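Local structure of prephenate dehydratase:Amino acid-binding ACT (Brucella abortus, 6VH5) at residues I73-T78 / R195-S200; L89-D94 / R289-Y294; M244-S249 / Y262-G267. The protein probably catalyses the conversion of prephenate to phenylpyruvate in phenylalanine biosynthesis, and binds phenylalanine at its ACT domain. One frame throughout, in Å; residues are numbered along the deposited sequence.

Contact 1. Residues I73-T78 / R195-S200; sequences IPIENT and RFVVLS
Arg195 and Glu76 meet at a classic beta bulge, where the antiparallel strands 70-77 and 193-200 slip by one residue inside the mixed sheet of the prephenate dehydratase domain. The bulge shows how one carbonyl can serve two residues: Arg195 O accepts Ile75 N almost head-on at 2.8 Å and Glu76 N at 3.3 Å on a lone pair. Arg195 loses the most surface here. With CG anti to the backbone N (chi1 170°) and the chain extended to NE, the side chain runs beside that of Glu76, in the same direction. Glu76 OE1 lies along the aliphatic part, 3.4 Å from Arg195 CD. The salt bridge at the ends is skewed, the carboxylate and guanidinium planes standing 59° apart. Both charges have further partners: Lys246 for Glu76, Glu100 and Asp264 for Arg195. Ile73 extends the pairing through two backbone bonds with Val197, and its side chain crosses that of Leu199 at about a right angle, Ile73 CG1 lying 3.9 Å from Leu199 CD1. On the opposite face of the sheet Pro74 packs obliquely against the Phe196 ring. Ile75, at the bulge, brings CD1 over one face of the Arg195 guanidinium and to 3.6 Å from Val197 CG1. Glu76 OE2 lies near the guanidinium plane, 2.9 Å from Arg195 NH1, yet NH1 meets it from above the carboxylate plane.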
ATOM      1  N   ILE A  73     -10.891   7.748   3.957  1.00 53.37           N
ATOM      2  CA  ILE A  73     -10.009   6.714   3.430  1.00 55.97           C
ATOM      3  C   ILE A  73      -8.559   7.112   3.672  1.00 60.93           C
ATOM      4  O   ILE A  73      -8.142   8.199   3.269  1.00 53.89           O
ATOM      5  CB  ILE A  73     -10.236   6.467   1.930  1.00 58.17           C
ATOM      6  CG1 ILE A  73     -11.707   6.119   1.658  1.00 61.84           C
ATOM      7  CG2 ILE A  73      -9.254   5.410   1.426  1.00 49.73           C
ATOM      8  CD1 ILE A  73     -12.212   4.922   2.424  1.00 55.58           C
ATOM      9  N   PRO A  74      -7.757   6.275   4.327  1.00 65.39           N
ATOM     10  CA  PRO A  74      -6.324   6.562   4.451  1.00 59.04           C
ATOM     11  C   PRO A  74      -5.584   6.236   3.164  1.00 58.28           C
ATOM     12  O   PRO A  74      -5.849   5.221   2.514  1.00 63.86           O
ATOM     13  CB  PRO A  74      -5.880   5.636   5.593  1.00 63.06           C
ATOM     14  CG  PRO A  74      -6.840   4.494   5.537  1.00 62.58           C
ATOM     15  CD  PRO A  74      -8.159   5.088   5.107  1.00 62.15           C
ATOM     16  N   ILE A  75      -4.659   7.118   2.784  1.00 50.91           N
ATOM     17  CA  ILE A  75      -3.864   6.886   1.582  1.00 52.90           C
ATOM     18  C   ILE A  75      -2.371   7.010   1.816  1.00 55.09           C
ATOM     19  O   ILE A  75      -1.583   6.497   1.001  1.00 58.28           O
ATOM     20  CB  ILE A  75      -4.310   7.814   0.433  1.00 57.65           C
ATOM     21  CG1 ILE A  75      -4.083   9.279   0.792  1.00 59.50           C
ATOM     22  CG2 ILE A  75      -5.797   7.566   0.106  1.00 53.83           C
ATOM     23  CD1 ILE A  75      -4.117  10.185  -0.424  1.00 64.20           C
ATOM     24  N   GLU A  76      -1.919   7.656   2.886  1.00 58.52           N
ATOM     25  CA  GLU A  76      -0.501   7.726   3.210  1.00 62.95           C
ATOM     26  C   GLU A  76      -0.315   7.473   4.699  1.00 60.16           C
ATOM     27  O   GLU A  76      -1.093   7.968   5.519  1.00 59.30           O
ATOM     28  CB  GLU A  76       0.105   9.084   2.847  1.00 56.12           C
ATOM     29  CG  GLU A  76       0.127   9.369   1.368  1.00 64.72           C
ATOM     30  CD  GLU A  76       0.437  10.816   1.067  1.00 62.32           C
ATOM     31  OE1 GLU A  76       0.988  11.494   1.952  1.00 61.42           O
ATOM     32  OE2 GLU A  76       0.082  11.284  -0.033  1.00 57.70           O
ATOM     33  N   ASN A  77       0.697   6.674   5.035  1.00 59.37           N
ATOM     34  CA  ASN A  77       1.114   6.476   6.420  1.00 48.38           C
ATOM     35  C   ASN A  77       2.631   6.449   6.505  1.00 56.84           C
ATOM     36  O   ASN A  77       3.281   5.724   5.746  1.00 67.64           O
ATOM     37  CB  ASN A  77       0.558   5.180   7.006  1.00 49.78           C
ATOM     38  CG  ASN A  77       1.144   4.889   8.369  1.00 53.59           C
ATOM     39  OD1 ASN A  77       2.069   4.081   8.505  1.00 50.27           O
ATOM     40  ND2 ASN A  77       0.633   5.572   9.382  1.00 48.49           N
ATOM     41  N   THR A  78       3.182   7.192   7.472  1.00 62.54           N
ATOM     42  CA  THR A  78       4.629   7.388   7.575  1.00 59.44           C
ATOM     43  C   THR A  78       5.402   6.099   7.874  1.00 59.73           C
ATOM     44  O   THR A  78       6.549   5.961   7.440  1.00 58.23           O
ATOM     45  CB  THR A  78       4.923   8.441   8.641  1.00 68.14           C
ATOM     46  OG1 THR A  78       4.260   9.664   8.292  1.00 73.17           O
ATOM     47  CG2 THR A  78       6.406   8.708   8.733  1.00 84.48           C
ATOM     48  N   ARG A 195      -2.379  10.060   6.368  1.00 51.28           N
ATOM     49  CA  ARG A 195      -3.087  11.042   5.557  1.00 45.18           C
ATOM     50  C   ARG A 195      -4.360  10.415   5.010  1.00 50.21           C
ATOM     51  O   ARG A 195      -4.313   9.391   4.311  1.00 50.62           O
ATOM     52  CB  ARG A 195      -2.221  11.562   4.417  1.00 45.63           C
ATOM     53  CG  ARG A 195      -3.006  12.409   3.410  1.00 50.40           C
ATOM     54  CD  ARG A 195      -2.082  13.002   2.328  1.00 58.16           C
ATOM     55  NE  ARG A 195      -2.804  13.993   1.546  1.00 58.67           N
ATOM     56  CZ  ARG A 195      -2.797  14.073   0.224  1.00 51.78           C
ATOM     57  NH1 ARG A 195      -2.075  13.231  -0.501  1.00 51.74           N
ATOM     58  NH2 ARG A 195      -3.515  15.007  -0.369  1.00 47.59           N
ATOM     59  N   PHE A 196      -5.489  11.040   5.303  1.00 45.01           N
ATOM     60  CA  PHE A 196      -6.747  10.608   4.728  1.00 51.94           C
ATOM     61  C   PHE A 196      -7.174  11.566   3.622  1.00 47.97           C
ATOM     62  O   PHE A 196      -6.763  12.729   3.586  1.00 46.67           O
ATOM     63  CB  PHE A 196      -7.851  10.541   5.789  1.00 57.04           C
ATOM     64  CG  PHE A 196      -7.547   9.638   6.940  1.00 58.82           C
ATOM     65  CD1 PHE A 196      -6.782  10.084   8.010  1.00 61.43           C
ATOM     66  CD2 PHE A 196      -8.046   8.348   6.970  1.00 61.12           C
ATOM     67  CE1 PHE A 196      -6.513   9.258   9.080  1.00 58.57           C
ATOM     68  CE2 PHE A 196      -7.781   7.512   8.039  1.00 64.83           C
ATOM     69  CZ  PHE A 196      -7.012   7.966   9.096  1.00 62.33           C
ATOM     70  N   VAL A 197      -8.015  11.056   2.722  1.00 48.85           N
ATOM     71  CA  VAL A 197      -8.779  11.872   1.784  1.00 59.60           C
ATOM     72  C   VAL A 197     -10.254  11.602   2.040  1.00 63.07           C
ATOM     73  O   VAL A 197     -10.644  10.471   2.343  1.00 55.64           O
ATOM     74  CB  VAL A 197      -8.428  11.588   0.310  1.00 59.30           C
ATOM     75  CG1 VAL A 197      -7.058  12.175  -0.038  1.00 62.40           C
ATOM     76  CG2 VAL A 197      -8.474  10.093   0.046  1.00 54.17           C
ATOM     77  N   VAL A 198     -11.061  12.650   1.946  1.00 64.65           N
ATOM     78  CA  VAL A 198     -12.503  12.561   2.122  1.00 61.51           C
ATOM     79  C   VAL A 198     -13.139  12.412   0.744  1.00 61.09           C
ATOM     80  O   VAL A 198     -12.940  13.263  -0.127  1.00 59.18           O
ATOM     81  CB  VAL A 198     -13.030  13.807   2.847  1.00 62.84           C
ATOM     82  CG1 VAL A 198     -14.492  13.641   3.232  1.00 72.01           C
ATOM     83  CG2 VAL A 198     -12.157  14.098   4.066  1.00 53.70           C
ATOM     84  N   LEU A 199     -13.926  11.352   0.552  1.00 61.64           N
ATOM     85  CA  LEU A 199     -14.491  11.037  -0.752  1.00 65.19           C
ATOM     86  C   LEU A 199     -15.986  11.324  -0.787  1.00 68.59           C
ATOM     87  O   LEU A 199     -16.677  11.253   0.234  1.00 68.34           O
ATOM     88  CB  LEU A 199     -14.240   9.576  -1.140  1.00 51.09           C
ATOM     89  CG  LEU A 199     -12.762   9.176  -1.162  1.00 53.58           C
ATOM     90  CD1 LEU A 199     -12.611   7.792  -1.752  1.00 54.39           C
ATOM     91  CD2 LEU A 199     -11.879  10.187  -1.881  1.00 49.19           C
ATOM     92  N   SER A 200     -16.480  11.644  -1.984  1.00 70.91           N
ATOM     93  CA  SER A 200     -17.889  11.942  -2.186  1.00 71.74           C
ATOM     94  C   SER A 200     -18.330  11.429  -3.549  1.00 68.15           C
ATOM     95  O   SER A 200     -17.542  11.380  -4.496  1.00 59.62           O
ATOM     96  CB  SER A 200     -18.154  13.453  -2.095  1.00 69.77           C
ATOM     97  OG  SER A 200     -19.462  13.770  -2.531  1.00 66.43           O
TER

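Contact 2. Residues L89-D94 / R289-Y294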
ATOM      1  N   LEU A  89      -8.615   2.618  -7.077  1.00 93.17           N
ATOM      2  CA  LEU A  89     -10.041   2.608  -6.745  1.00 92.41           C
ATOM      3  C   LEU A  89     -10.745   3.880  -7.199  1.00 93.10           C
ATOM      4  O   LEU A  89     -11.849   3.819  -7.753  1.00 89.88           O
ATOM      5  CB  LEU A  89     -10.227   2.447  -5.237  1.00 78.72           C
ATOM      6  CG  LEU A  89      -9.682   1.194  -4.566  1.00 73.88           C
ATOM      7  CD1 LEU A  89      -9.632   1.399  -3.056  1.00 61.59           C
ATOM      8  CD2 LEU A  89     -10.529  -0.010  -4.918  1.00 73.27           C
ATOM      9  N   LEU A  90     -10.129   5.033  -6.965  1.00 89.33           N
ATOM     10  CA  LEU A  90     -10.787   6.307  -7.214  1.00 80.76           C
ATOM     11  C   LEU A  90     -11.045   6.552  -8.705  1.00 86.48           C
ATOM     12  O   LEU A  90     -12.126   7.047  -9.051  1.00 86.96           O
ATOM     13  CB  LEU A  90      -9.967   7.438  -6.602  1.00 67.24           C
ATOM     14  CG  LEU A  90     -10.662   8.797  -6.584  1.00 62.04           C
ATOM     15  CD1 LEU A  90     -12.047   8.708  -5.953  1.00 51.92           C
ATOM     16  CD2 LEU A  90      -9.801   9.803  -5.853  1.00 57.54           C
ATOM     17  N   PRO A  91     -10.101   6.260  -9.617  1.00 88.22           N
ATOM     18  CA  PRO A  91     -10.429   6.398 -11.050  1.00 90.80           C
ATOM     19  C   PRO A  91     -11.557   5.491 -11.517  1.00 97.30           C
ATOM     20  O   PRO A  91     -12.284   5.869 -12.443  1.00104.79           O
ATOM     21  CB  PRO A  91      -9.104   6.049 -11.742  1.00 91.67           C
ATOM     22  CG  PRO A  91      -8.069   6.465 -10.768  1.00 87.21           C
ATOM     23  CD  PRO A  91      -8.654   6.028  -9.432  1.00 86.37           C
ATOM     24  N   LEU A  92     -11.745   4.312 -10.912  1.00 95.93           N
ATOM     25  CA  LEU A  92     -12.837   3.444 -11.347  1.00 92.54           C
ATOM     26  C   LEU A  92     -14.157   3.810 -10.702  1.00 82.70           C
ATOM     27  O   LEU A  92     -15.217   3.560 -11.288  1.00 80.18           O
ATOM     28  CB  LEU A  92     -12.531   1.975 -11.045  1.00 94.15           C
ATOM     29  CG  LEU A  92     -11.333   1.359 -11.759  1.00 99.23           C
ATOM     30  CD1 LEU A  92     -11.200  -0.114 -11.409  1.00 99.55           C
ATOM     31  CD2 LEU A  92     -11.507   1.541 -13.260  1.00100.54           C
ATOM     32  N   ALA A  93     -14.118   4.413  -9.525  1.00 79.17           N
ATOM     33  CA  ALA A  93     -15.343   4.926  -8.958  1.00 84.08           C
ATOM     34  C   ALA A  93     -15.651   6.255  -9.629  1.00 90.13           C
ATOM     35  O   ALA A  93     -14.798   6.863 -10.278  1.00100.70           O
ATOM     36  CB  ALA A  93     -15.211   5.096  -7.445  1.00 81.69           C
ATOM     37  N   ASP A  94     -16.889   6.691  -9.509  1.00 88.82           N
ATOM     38  CA  ASP A  94     -17.221   8.042  -9.942  1.00 91.55           C
ATOM     39  C   ASP A  94     -17.310   8.954  -8.726  1.00 88.90           C
ATOM     40  O   ASP A  94     -18.369   9.454  -8.347  1.00 94.09           O
ATOM     41  CB  ASP A  94     -18.500   8.067 -10.762  1.00 97.84           C
ATOM     42  CG  ASP A  94     -18.843   9.467 -11.214  1.00103.18           C
ATOM     43  OD1 ASP A  94     -18.057  10.042 -12.002  1.00104.36           O
ATOM     44  OD2 ASP A  94     -19.867  10.005 -10.745  1.00103.55           O
ATOM     45  N   ARG A 289      -7.729  13.714 -16.098  1.00 49.96           N
ATOM     46  CA  ARG A 289      -8.947  13.692 -15.306  1.00 56.73           C
ATOM     47  C   ARG A 289      -8.671  14.333 -13.957  1.00 60.85           C
ATOM     48  O   ARG A 289      -7.816  13.851 -13.204  1.00 62.03           O
ATOM     49  CB  ARG A 289      -9.429  12.254 -15.121  1.00 62.40           C
ATOM     50  CG  ARG A 289     -10.911  12.062 -15.145  1.00 72.50           C
ATOM     51  CD  ARG A 289     -11.236  10.608 -14.845  1.00 76.71           C
ATOM     52  NE  ARG A 289     -12.174  10.458 -13.740  1.00 79.96           N
ATOM     53  CZ  ARG A 289     -12.525   9.281 -13.234  1.00 93.06           C
ATOM     54  NH1 ARG A 289     -12.004   8.169 -13.739  1.00 97.71           N
ATOM     55  NH2 ARG A 289     -13.394   9.210 -12.230  1.00 96.08           N
ATOM     56  N   ILE A 290      -9.412  15.387 -13.631  1.00 57.10           N
ATOM     57  CA  ILE A 290      -9.303  16.003 -12.313  1.00 55.10           C
ATOM     58  C   ILE A 290     -10.177  15.226 -11.334  1.00 59.22           C
ATOM     59  O   ILE A 290     -11.395  15.127 -11.518  1.00 47.25           O
ATOM     60  CB  ILE A 290      -9.699  17.484 -12.357  1.00 56.92           C
ATOM     61  CG1 ILE A 290      -8.657  18.289 -13.141  1.00 55.65           C
ATOM     62  CG2 ILE A 290      -9.855  18.016 -10.942  1.00 58.70           C
ATOM     63  CD1 ILE A 290      -8.930  19.767 -13.179  1.00 52.70           C
ATOM     64  N   LEU A 291      -9.558  14.672 -10.290  1.00 61.42           N
ATOM     65  CA  LEU A 291     -10.283  13.863  -9.322  1.00 57.52           C
ATOM     66  C   LEU A 291     -10.756  14.648  -8.107  1.00 54.78           C
ATOM     67  O   LEU A 291     -11.624  14.154  -7.367  1.00 50.36           O
ATOM     68  CB  LEU A 291      -9.417  12.688  -8.872  1.00 60.30           C
ATOM     69  CG  LEU A 291      -9.062  11.706  -9.986  1.00 61.46           C
ATOM     70  CD1 LEU A 291      -8.189  10.578  -9.443  1.00 61.85           C
ATOM     71  CD2 LEU A 291     -10.354  11.155 -10.591  1.00 61.02           C
ATOM     72  N   GLY A 292     -10.265  15.871  -7.917  1.00 50.43           N
ATOM     73  CA  GLY A 292     -10.744  16.685  -6.819  1.00 41.19           C
ATOM     74  C   GLY A 292     -10.054  18.022  -6.661  1.00 44.41           C
ATOM     75  O   GLY A 292      -8.893  18.198  -7.061  1.00 46.21           O
ATOM     76  N   VAL A 293     -10.782  18.982  -6.088  1.00 50.69           N
ATOM     77  CA  VAL A 293     -10.287  20.335  -5.827  1.00 52.68           C
ATOM     78  C   VAL A 293     -10.764  20.706  -4.430  1.00 62.78           C
ATOM     79  O   VAL A 293     -11.964  20.940  -4.226  1.00 63.73           O
ATOM     80  CB  VAL A 293     -10.797  21.357  -6.849  1.00 62.07           C
ATOM     81  CG1 VAL A 293     -10.258  22.736  -6.509  1.00 69.96           C
ATOM     82  CG2 VAL A 293     -10.442  20.932  -8.264  1.00 62.86           C
ATOM     83  N   TYR A 294      -9.844  20.730  -3.461  1.00 61.67           N
ATOM     84  CA  TYR A 294     -10.245  20.737  -2.060  1.00 55.08           C
ATOM     85  C   TYR A 294      -9.286  21.566  -1.210  1.00 59.59           C
ATOM     86  O   TYR A 294      -8.127  21.798  -1.575  1.00 57.29           O
ATOM     87  CB  TYR A 294     -10.349  19.303  -1.525  1.00 52.93           C
ATOM     88  CG  TYR A 294      -9.160  18.397  -1.816  1.00 56.50           C
ATOM     89  CD1 TYR A 294      -8.243  18.081  -0.818  1.00 55.63           C
ATOM     90  CD2 TYR A 294      -8.976  17.827  -3.069  1.00 57.71           C
ATOM     91  CE1 TYR A 294      -7.171  17.238  -1.063  1.00 54.14           C
ATOM     92  CE2 TYR A 294      -7.893  16.991  -3.329  1.00 57.16           C
ATOM     93  CZ  TYR A 294      -6.999  16.695  -2.320  1.00 57.49           C
ATOM     94  OH  TYR A 294      -5.930  15.855  -2.563  1.00 58.81           O
TER
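Arg289 reaches from strand 286-295 of the ACT domain to the segment 89-94, and its guanidinium meets backbone oxygens there instead of a carboxylate. Arg289 NH1 donates to Pro91 O at 2.7 Å, close to the guanidinium plane and on a lone pair of the carbonyl. Arg289 NH2 adds a weak bond to Ala93 O at 3.4 Å. Both oxygens sit at the edge of the group, and the two nitrogens reach the backbone at Pro91 and Ala93. A bend at chi3 (126°) turns the guanidinium away from the line of its own chain toward these carbonyls.

Beside this polar link lies a small apolar one. Leu90 and Leu291 approach tip to tip, Leu90 CD2 standing 4.0 Å from Leu291 CD1, and the same Leu291 methyl is 4.3 Å from Pro91 CG. The other methyl, Leu291 CD2, lies over one face of the Arg289 guanidinium, 3.5 Å above its plane and offset toward the rim.

Farther out, Leu291 and Gly292 both face Thr218 in a classic beta bulge, which joins this part of the strand to its neighbour 215-224. Leu90 also rests on Ile97 of strand 96-104, and Leu291 shares a backbone hydrogen bond with that residue, tying the ACT sheet to the catalytic domain a second time.

The positive charge of the guanidinium faces the partial negative charges of the carbonyl oxygens, which probably favours the pairing. Asp94 OD1, 4.7 Å from Arg289 NH2, is not in contact but may add a weak, solvent-screened attraction.

Contact 3. Residues M244-S249 / Y262-G267; sequences MTKLES and YADIEG. With PHE (phenylalanine), chain E.
Met244 and Ile265 cross obliquely on the face of the hairpin that helix 229-240 covers, with Met244 CE 3.8 Å from Ile265 CG2. Ala263 and Leu247 continue this close packing, Leu247 CD1 resting against the Ala263 methyl. A bulge interrupts the antiparallel register, Thr245 and Lys246 both facing Asp264: Thr245 N donates to Asp264 O, while Asp264 N donates to Lys246 O. Beyond it, paired bonds between Glu248 and Tyr262 restore the regular pattern.

The other face is more polar and holds a water. Lys246 and Asp264 lie side by side, Lys246 CD 3.6 Å from Asp264 OD2, but the charged ends part: a bend at chi4 (66°) carries NZ toward Glu76, and Asp264 OD2 turns to Arg195 while OD1 is hydrogen-bonded to Thr218. Lys246 CE passes obliquely by the Tyr262 ring, 3.8 Å from Tyr262 CE2. The water bridges Thr245 OG1 at 2.6 Å and Asp264 OD2, to which it donates. Glu248, partly exposed, gives Lys246 only a long salt bridge within its own strand.

The bound phenylalanine reads the backbone of Met244: Met244 N donates to the ligand carboxylate O at 3.1 Å, and the ligand amino N donates to Met244 O. Its ring lies near Met244 CG, 3.4 Å from ligand CE2, and near the Leu247 side chain. Asn243, together with Leu230 and Asn225 of the second subunit, completes the polar grip. Such a site, between an ACT strand edge and the neighbouring subunit, is typical of phenylalanine-binding ACT domains in prephenate dehydratases.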
ATOM      1  N   MET A 244       4.150  20.738  -6.913  1.00 49.06           N
ATOM      2  CA  MET A 244       3.565  19.405  -6.897  1.00 48.12           C
ATOM      3  C   MET A 244       4.029  18.680  -5.635  1.00 49.62           C
ATOM      4  O   MET A 244       5.229  18.673  -5.330  1.00 47.45           O
ATOM      5  CB  MET A 244       3.975  18.641  -8.155  1.00 45.70           C
ATOM      6  CG  MET A 244       3.346  17.278  -8.313  1.00 47.54           C
ATOM      7  SD  MET A 244       3.728  16.554  -9.913  1.00 51.68           S
ATOM      8  CE  MET A 244       2.763  17.612 -11.007  1.00 36.23           C
ATOM      9  N   THR A 245       3.086  18.099  -4.882  1.00 46.71           N
ATOM     10  CA  THR A 245       3.423  17.490  -3.605  1.00 50.95           C
ATOM     11  C   THR A 245       3.195  15.988  -3.572  1.00 56.46           C
ATOM     12  O   THR A 245       3.542  15.349  -2.571  1.00 55.90           O
ATOM     13  CB  THR A 245       2.632  18.141  -2.463  1.00 54.92           C
ATOM     14  OG1 THR A 245       1.236  17.865  -2.620  1.00 53.03           O
ATOM     15  CG2 THR A 245       2.839  19.636  -2.443  1.00 53.56           C
ATOM     16  N   LYS A 246       2.633  15.400  -4.626  1.00 49.39           N
ATOM     17  CA  LYS A 246       2.498  13.953  -4.679  1.00 40.42           C
ATOM     18  C   LYS A 246       2.553  13.515  -6.132  1.00 44.68           C
ATOM     19  O   LYS A 246       1.987  14.180  -7.010  1.00 47.34           O
ATOM     20  CB  LYS A 246       1.189  13.504  -4.012  1.00 48.58           C
ATOM     21  CG  LYS A 246       1.046  12.001  -3.831  1.00 49.99           C
ATOM     22  CD  LYS A 246      -0.288  11.673  -3.191  1.00 57.28           C
ATOM     23  CE  LYS A 246      -0.525  10.172  -3.121  1.00 55.77           C
ATOM     24  NZ  LYS A 246       0.452   9.528  -2.213  1.00 64.10           N
ATOM     25  N   LEU A 247       3.233  12.399  -6.384  1.00 41.57           N
ATOM     26  CA  LEU A 247       3.330  11.894  -7.755  1.00 40.30           C
ATOM     27  C   LEU A 247       3.673  10.416  -7.699  1.00 41.74           C
ATOM     28  O   LEU A 247       4.659  10.029  -7.061  1.00 45.19           O
ATOM     29  CB  LEU A 247       4.376  12.681  -8.561  1.00 37.89           C
ATOM     30  CG  LEU A 247       4.478  12.372 -10.059  1.00 45.51           C
ATOM     31  CD1 LEU A 247       3.109  12.545 -10.737  1.00 38.32           C
ATOM     32  CD2 LEU A 247       5.538  13.267 -10.746  1.00 40.80           C
ATOM     33  N   GLU A 248       2.825   9.592  -8.294  1.00 51.23           N
ATOM     34  CA  GLU A 248       2.986   8.146  -8.268  1.00 60.19           C
ATOM     35  C   GLU A 248       2.813   7.567  -9.660  1.00 57.61           C
ATOM     36  O   GLU A 248       1.799   7.818 -10.318  1.00 50.98           O
ATOM     37  CB  GLU A 248       1.980   7.519  -7.329  1.00 70.20           C
ATOM     38  CG  GLU A 248       2.402   7.433  -5.893  1.00 78.69           C
ATOM     39  CD  GLU A 248       1.454   6.541  -5.147  1.00 72.67           C
ATOM     40  OE1 GLU A 248       0.489   6.104  -5.807  1.00 57.72           O
ATOM     41  OE2 GLU A 248       1.696   6.235  -3.958  1.00 85.81           O
ATOM     42  N   SER A 249       3.754   6.726 -10.064  1.00 51.07           N
ATOM     43  CA  SER A 249       3.686   6.077 -11.360  1.00 40.56           C
ATOM     44  C   SER A 249       2.966   4.741 -11.259  1.00 46.35           C
ATOM     45  O   SER A 249       2.980   4.064 -10.224  1.00 53.59           O
ATOM     46  CB  SER A 249       5.088   5.888 -11.937  1.00 47.12           C
ATOM     47  OG  SER A 249       5.688   4.686 -11.510  1.00 55.13           O
ATOM     48  N   TYR A 262      -0.590   9.573 -10.796  1.00 39.28           N
ATOM     49  CA  TYR A 262      -1.490  10.171  -9.823  1.00 46.31           C
ATOM     50  C   TYR A 262      -0.753  11.347  -9.204  1.00 44.06           C
ATOM     51  O   TYR A 262       0.387  11.192  -8.765  1.00 51.96           O
ATOM     52  CB  TYR A 262      -1.902   9.129  -8.765  1.00 43.50           C
ATOM     53  CG  TYR A 262      -2.887   9.586  -7.713  1.00 47.33           C
ATOM     54  CD1 TYR A 262      -4.220   9.182  -7.753  1.00 57.25           C
ATOM     55  CD2 TYR A 262      -2.469  10.370  -6.636  1.00 52.45           C
ATOM     56  CE1 TYR A 262      -5.124   9.573  -6.762  1.00 56.18           C
ATOM     57  CE2 TYR A 262      -3.358  10.779  -5.648  1.00 53.10           C
ATOM     58  CZ  TYR A 262      -4.687  10.378  -5.717  1.00 57.13           C
ATOM     59  OH  TYR A 262      -5.568  10.792  -4.739  1.00 49.07           O
ATOM     60  N   ALA A 263      -1.386  12.515  -9.172  1.00 41.97           N
ATOM     61  CA  ALA A 263      -0.667  13.718  -8.778  1.00 44.27           C
ATOM     62  C   ALA A 263      -1.543  14.655  -7.961  1.00 49.74           C
ATOM     63  O   ALA A 263      -2.752  14.756  -8.194  1.00 52.20           O
ATOM     64  CB  ALA A 263      -0.135  14.469 -10.008  1.00 45.77           C
ATOM     65  N   ASP A 264      -0.916  15.323  -6.995  1.00 51.11           N
ATOM     66  CA  ASP A 264      -1.494  16.442  -6.261  1.00 49.79           C
ATOM     67  C   ASP A 264      -0.644  17.675  -6.557  1.00 52.33           C
ATOM     68  O   ASP A 264       0.589  17.594  -6.523  1.00 48.98           O
ATOM     69  CB  ASP A 264      -1.492  16.206  -4.740  1.00 49.30           C
ATOM     70  CG  ASP A 264      -2.321  14.992  -4.290  1.00 51.92           C
ATOM     71  OD1 ASP A 264      -3.010  14.331  -5.102  1.00 49.86           O
ATOM     72  OD2 ASP A 264      -2.270  14.709  -3.072  1.00 53.63           O
ATOM     73  N   ILE A 265      -1.288  18.808  -6.845  1.00 44.00           N
ATOM     74  CA  ILE A 265      -0.604  20.096  -6.917  1.00 48.64           C
ATOM     75  C   ILE A 265      -1.299  21.040  -5.940  1.00 46.58           C
ATOM     76  O   ILE A 265      -2.461  20.849  -5.560  1.00 42.36           O
ATOM     77  CB  ILE A 265      -0.576  20.724  -8.339  1.00 45.51           C
ATOM     78  CG1 ILE A 265      -1.993  20.950  -8.844  1.00 40.27           C
ATOM     79  CG2 ILE A 265       0.210  19.872  -9.343  1.00 35.92           C
ATOM     80  CD1 ILE A 265      -2.050  21.528 -10.213  1.00 47.21           C
ATOM     81  N   GLU A 266      -0.562  22.058  -5.521  1.00 40.11           N
ATOM     82  CA  GLU A 266      -1.091  23.136  -4.689  1.00 41.57           C
ATOM     83  C   GLU A 266      -1.503  24.266  -5.625  1.00 52.04           C
ATOM     84  O   GLU A 266      -0.661  24.982  -6.168  1.00 60.45           O
ATOM     85  CB  GLU A 266      -0.052  23.562  -3.656  1.00 44.93           C
ATOM     86  CG  GLU A 266       0.291  22.411  -2.703  1.00 49.83           C
ATOM     87  CD  GLU A 266       1.335  22.746  -1.648  1.00 61.17           C
ATOM     88  OE1 GLU A 266       2.276  23.529  -1.924  1.00 66.81           O
ATOM     89  OE2 GLU A 266       1.200  22.216  -0.524  1.00 69.22           O
ATOM     90  N   GLY A 267      -2.796  24.384  -5.850  1.00 55.70           N
ATOM     91  CA  GLY A 267      -3.354  25.343  -6.774  1.00 58.98           C
ATOM     92  C   GLY A 267      -4.777  24.975  -7.125  1.00 65.16           C
ATOM     93  O   GLY A 267      -5.238  23.851  -6.903  1.00 64.80           O
TER
HETATM   94  N   PHE E 301       7.412  19.876  -4.900  1.00 39.02           N
HETATM   95  CA  PHE E 301       8.579  19.560  -5.717  1.00 45.77           C
HETATM   96  C   PHE E 301       8.300  19.883  -7.171  1.00 52.54           C
HETATM   97  O   PHE E 301       7.169  20.258  -7.498  1.00 47.20           O
HETATM   98  CB  PHE E 301       8.990  18.093  -5.587  1.00 43.63           C
HETATM   99  CG  PHE E 301       7.842  17.111  -5.715  1.00 50.03           C
HETATM  100  CD1 PHE E 301       7.353  16.458  -4.596  1.00 57.71           C
HETATM  101  CD2 PHE E 301       7.271  16.833  -6.950  1.00 48.91           C
HETATM  102  CE1 PHE E 301       6.306  15.548  -4.704  1.00 63.18           C
HETATM  103  CE2 PHE E 301       6.233  15.935  -7.067  1.00 54.05           C
HETATM  104  CZ  PHE E 301       5.744  15.290  -5.947  1.00 61.01           C
HETATM  105  OXT PHE E 301       9.195  19.749  -8.010  1.00 48.11           O
HETATM  106  O   HOH W   1      -0.104  15.915  -1.452  1.00 53.22           O

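Overall arrangement
Contacts 1 and 3 are buried strand pairings, each with a classic bulge, but in different domains: contact 1 lies near the centre of the folded chain, contact 3 in the ACT sheet beside the ligand and the second subunit. Contact 2 is smaller and partly buried, and joins a catalytic-domain helix to a strand of the same ACT sheet as contact 3. Backbone bonds dominate the two pairings, whereas in contact 2 an arginine side chain supplies the polar link. Charges connect the bulges directly, Glu76 with Lys246 and Arg195 with Asp264, while Tyr294 packs near both Arg195 and Asp264, so one side of each contact meets at the boundary between the domains.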